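Local coordinates for DUF1896 domain-containing protein (Porphyromonas gingivalis, PDB 2APL), which is of unknown function but belongs to the DUF1896 family and folds almost wholly into helices and loops, at residues L103-I108 with V139-S144. Residues are numbered along the deposited sequence; the frame is centred on the assembly and turned at random.
Sequences LKNKAI and VLLIES
S144 grips L140 O with two groups; the residue after L140, L141, is the leucine that meets N105 and I108. S144 OG donates to L140 O at 2.8 Å. The backbone S144 N donates to L140 O at 2.9 Å. The two donors come from opposite faces of the carbonyl plane. The last turn of helix 126-143 is thus held by backbone and side chain together.

Across the contact, N105 caps the start of helix 106-112. I108 N donates to N105 OD1 at 2.9 Å, with an N-H...O angle of 158°. I108 N meets a lone pair of N105 OD1, within the plane of the side-chain amide. This bond helps to set the rotation of the N105 amide. The CB of N105 points toward segment 139-144, and a trans chi1 (172°) carries the amide on to L141. Its ND2 end then passes alongside L141, with N105 ND2 4.1 Å from L141 CD2. That approach is a van der Waals contact.

L141 divides its branches between two partners. CD2 meets the amide, while L141 CD1 reaches I108 CG1 at 4.2 Å. No hydrogen bond crosses between the segments. L102 packs on both L141 and I108, and I108 also touches T137 and I138 of helix 126-143. The arrangement is an asparagine N-cap of one helix packed against a leucine in the C-terminal turn of another, within an all-alpha fold.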
ATOM      1  N   LEU A 103     -11.195   4.158  -4.765  1.00 36.89           N
ATOM      2  CA  LEU A 103      -9.851   4.653  -5.123  1.00 38.62           C
ATOM      3  C   LEU A 103      -9.816   5.351  -6.500  1.00 37.89           C
ATOM      4  O   LEU A 103      -9.026   6.270  -6.702  1.00 37.48           O
ATOM      5  CB  LEU A 103      -8.795   3.530  -5.042  1.00 37.89           C
ATOM      6  CG  LEU A 103      -7.354   3.966  -4.770  1.00 40.22           C
ATOM      7  CD1 LEU A 103      -7.251   5.024  -3.688  1.00 42.65           C
ATOM      8  CD2 LEU A 103      -6.484   2.672  -4.445  1.00 40.71           C
ATOM      9  N   LYS A 104     -10.743   4.988  -7.394  1.00 36.50           N
ATOM     10  CA  LYS A 104     -10.880   5.635  -8.684  1.00 37.80           C
ATOM     11  C   LYS A 104     -11.907   6.778  -8.720  1.00 36.73           C
ATOM     12  O   LYS A 104     -12.098   7.398  -9.745  1.00 35.65           O
ATOM     13  CB  LYS A 104     -11.252   4.590  -9.742  1.00 38.38           C
ATOM     14  CG  LYS A 104     -10.195   3.471  -9.930  1.00 41.27           C
ATOM     15  CD  LYS A 104     -10.843   2.218 -10.606  1.00 43.83           C
ATOM     16  CE  LYS A 104     -11.880   2.563 -11.750  1.00 53.38           C
ATOM     17  NZ  LYS A 104     -13.385   2.469 -11.474  1.00 56.82           N
ATOM     18  N   ASN A 105     -12.549   7.072  -7.587  1.00 35.88           N
ATOM     19  CA  ASN A 105     -13.603   8.053  -7.547  1.00 36.08           C
ATOM     20  C   ASN A 105     -12.968   9.439  -7.434  1.00 35.02           C
ATOM     21  O   ASN A 105     -12.044   9.652  -6.588  1.00 33.71           O
ATOM     22  CB  ASN A 105     -14.503   7.720  -6.341  1.00 36.56           C
ATOM     23  CG  ASN A 105     -15.532   8.768  -6.083  1.00 37.20           C
ATOM     24  OD1 ASN A 105     -15.270   9.726  -5.367  1.00 37.24           O
ATOM     25  ND2 ASN A 105     -16.710   8.607  -6.667  1.00 34.72           N
ATOM     26  N   LYS A 106     -13.417  10.369  -8.257  1.00 34.98           N
ATOM     27  CA  LYS A 106     -12.825  11.733  -8.225  1.00 36.17           C
ATOM     28  C   LYS A 106     -13.004  12.448  -6.871  1.00 35.89           C
ATOM     29  O   LYS A 106     -12.067  13.085  -6.379  1.00 35.49           O
ATOM     30  CB  LYS A 106     -13.353  12.607  -9.348  1.00 37.95           C
ATOM     31  CG  LYS A 106     -12.902  12.163 -10.761  1.00 44.99           C
ATOM     32  CD  LYS A 106     -11.575  12.813 -11.272  1.00 53.49           C
ATOM     33  CE  LYS A 106     -10.306  11.960 -10.949  1.00 57.49           C
ATOM     34  NZ  LYS A 106      -9.101  12.795 -10.460  1.00 56.80           N
ATOM     35  N   ALA A 107     -14.171  12.307  -6.238  1.00 33.39           N
ATOM     36  CA  ALA A 107     -14.322  12.874  -4.905  1.00 33.87           C
ATOM     37  C   ALA A 107     -13.275  12.344  -3.912  1.00 35.00           C
ATOM     38  O   ALA A 107     -12.649  13.148  -3.192  1.00 34.63           O
ATOM     39  CB  ALA A 107     -15.717  12.645  -4.354  1.00 33.49           C
ATOM     40  N   ILE A 108     -13.108  11.002  -3.870  1.00 33.95           N
ATOM     41  CA  ILE A 108     -12.129  10.351  -2.953  1.00 33.79           C
ATOM     42  C   ILE A 108     -10.667  10.743  -3.318  1.00 33.78           C
ATOM     43  O   ILE A 108      -9.870  11.139  -2.445  1.00 34.59           O
ATOM     44  CB  ILE A 108     -12.339   8.817  -2.949  1.00 33.86           C
ATOM     45  CG1 ILE A 108     -13.719   8.452  -2.350  1.00 31.50           C
ATOM     46  CG2 ILE A 108     -11.140   8.072  -2.224  1.00 33.36           C
ATOM     47  CD1 ILE A 108     -13.861   8.532  -0.772  1.00 32.77           C
ATOM     48  N   VAL A 139     -19.967   9.379   3.659  1.00 35.12           N
ATOM     49  CA  VAL A 139     -21.318   9.798   4.096  1.00 35.28           C
ATOM     50  C   VAL A 139     -22.033  10.578   2.978  1.00 35.05           C
ATOM     51  O   VAL A 139     -23.205  10.349   2.715  1.00 34.51           O
ATOM     52  CB  VAL A 139     -21.277  10.618   5.423  1.00 35.32           C
ATOM     53  CG1 VAL A 139     -22.635  11.255   5.725  1.00 36.67           C
ATOM     54  CG2 VAL A 139     -20.852   9.709   6.572  1.00 37.33           C
ATOM     55  N   LEU A 140     -21.314  11.482   2.310  1.00 34.71           N
ATOM     56  CA  LEU A 140     -21.966  12.322   1.331  1.00 34.63           C
ATOM     57  C   LEU A 140     -22.334  11.475   0.133  1.00 34.74           C
ATOM     58  O   LEU A 140     -23.405  11.701  -0.448  1.00 33.77           O
ATOM     59  CB  LEU A 140     -21.082  13.497   0.875  1.00 34.22           C
ATOM     60  CG  LEU A 140     -21.039  14.609   1.932  1.00 36.42           C
ATOM     61  CD1 LEU A 140     -20.085  15.754   1.499  1.00 34.92           C
ATOM     62  CD2 LEU A 140     -22.410  15.139   2.279  1.00 37.37           C
ATOM     63  N   LEU A 141     -21.424  10.577  -0.258  1.00 33.76           N
ATOM     64  CA  LEU A 141     -21.644   9.667  -1.404  1.00 34.49           C
ATOM     65  C   LEU A 141     -22.897   8.832  -1.184  1.00 34.48           C
ATOM     66  O   LEU A 141     -23.760   8.749  -2.067  1.00 36.43           O
ATOM     67  CB  LEU A 141     -20.410   8.769  -1.657  1.00 34.39           C
ATOM     68  CG  LEU A 141     -19.230   9.399  -2.441  1.00 35.50           C
ATOM     69  CD1 LEU A 141     -17.935   8.528  -2.274  1.00 32.83           C
ATOM     70  CD2 LEU A 141     -19.594   9.624  -3.939  1.00 33.65           C
ATOM     71  N   ILE A 142     -23.041   8.266   0.005  1.00 35.00           N
ATOM     72  CA  ILE A 142     -24.265   7.518   0.383  1.00 36.72           C
ATOM     73  C   ILE A 142     -25.540   8.401   0.422  1.00 36.72           C
ATOM     74  O   ILE A 142     -26.567   8.029  -0.164  1.00 35.58           O
ATOM     75  CB  ILE A 142     -24.086   6.854   1.750  1.00 36.91           C
ATOM     76  CG1 ILE A 142     -22.892   5.861   1.714  1.00 40.09           C
ATOM     77  CG2 ILE A 142     -25.391   6.134   2.226  1.00 38.41           C
ATOM     78  CD1 ILE A 142     -22.587   5.217   3.095  1.00 38.61           C
ATOM     79  N   GLU A 143     -25.477   9.556   1.099  1.00 35.69           N
ATOM     80  CA  GLU A 143     -26.652  10.422   1.231  1.00 38.38           C
ATOM     81  C   GLU A 143     -27.112  10.973  -0.123  1.00 37.51           C
ATOM     82  O   GLU A 143     -28.293  11.173  -0.353  1.00 35.71           O
ATOM     83  CB  GLU A 143     -26.354  11.605   2.160  1.00 38.81           C
ATOM     84  CG  GLU A 143     -26.169  11.228   3.674  1.00 43.29           C
ATOM     85  CD  GLU A 143     -25.871  12.459   4.581  1.00 42.95           C
ATOM     86  OE1 GLU A 143     -25.410  13.536   4.064  1.00 48.61           O
ATOM     87  OE2 GLU A 143     -26.079  12.329   5.814  1.00 45.65           O
ATOM     88  N   SER A 144     -26.162  11.215  -1.032  1.00 37.79           N
ATOM     89  CA  SER A 144     -26.519  11.775  -2.344  1.00 38.76           C
ATOM     90  C   SER A 144     -26.893  10.687  -3.357  1.00 39.02           C
ATOM     91  O   SER A 144     -27.203  10.993  -4.510  1.00 39.28           O
ATOM     92  CB  SER A 144     -25.375  12.613  -2.907  1.00 35.65           C
ATOM     93  OG  SER A 144     -24.244  11.818  -3.114  1.00 40.16           O
TER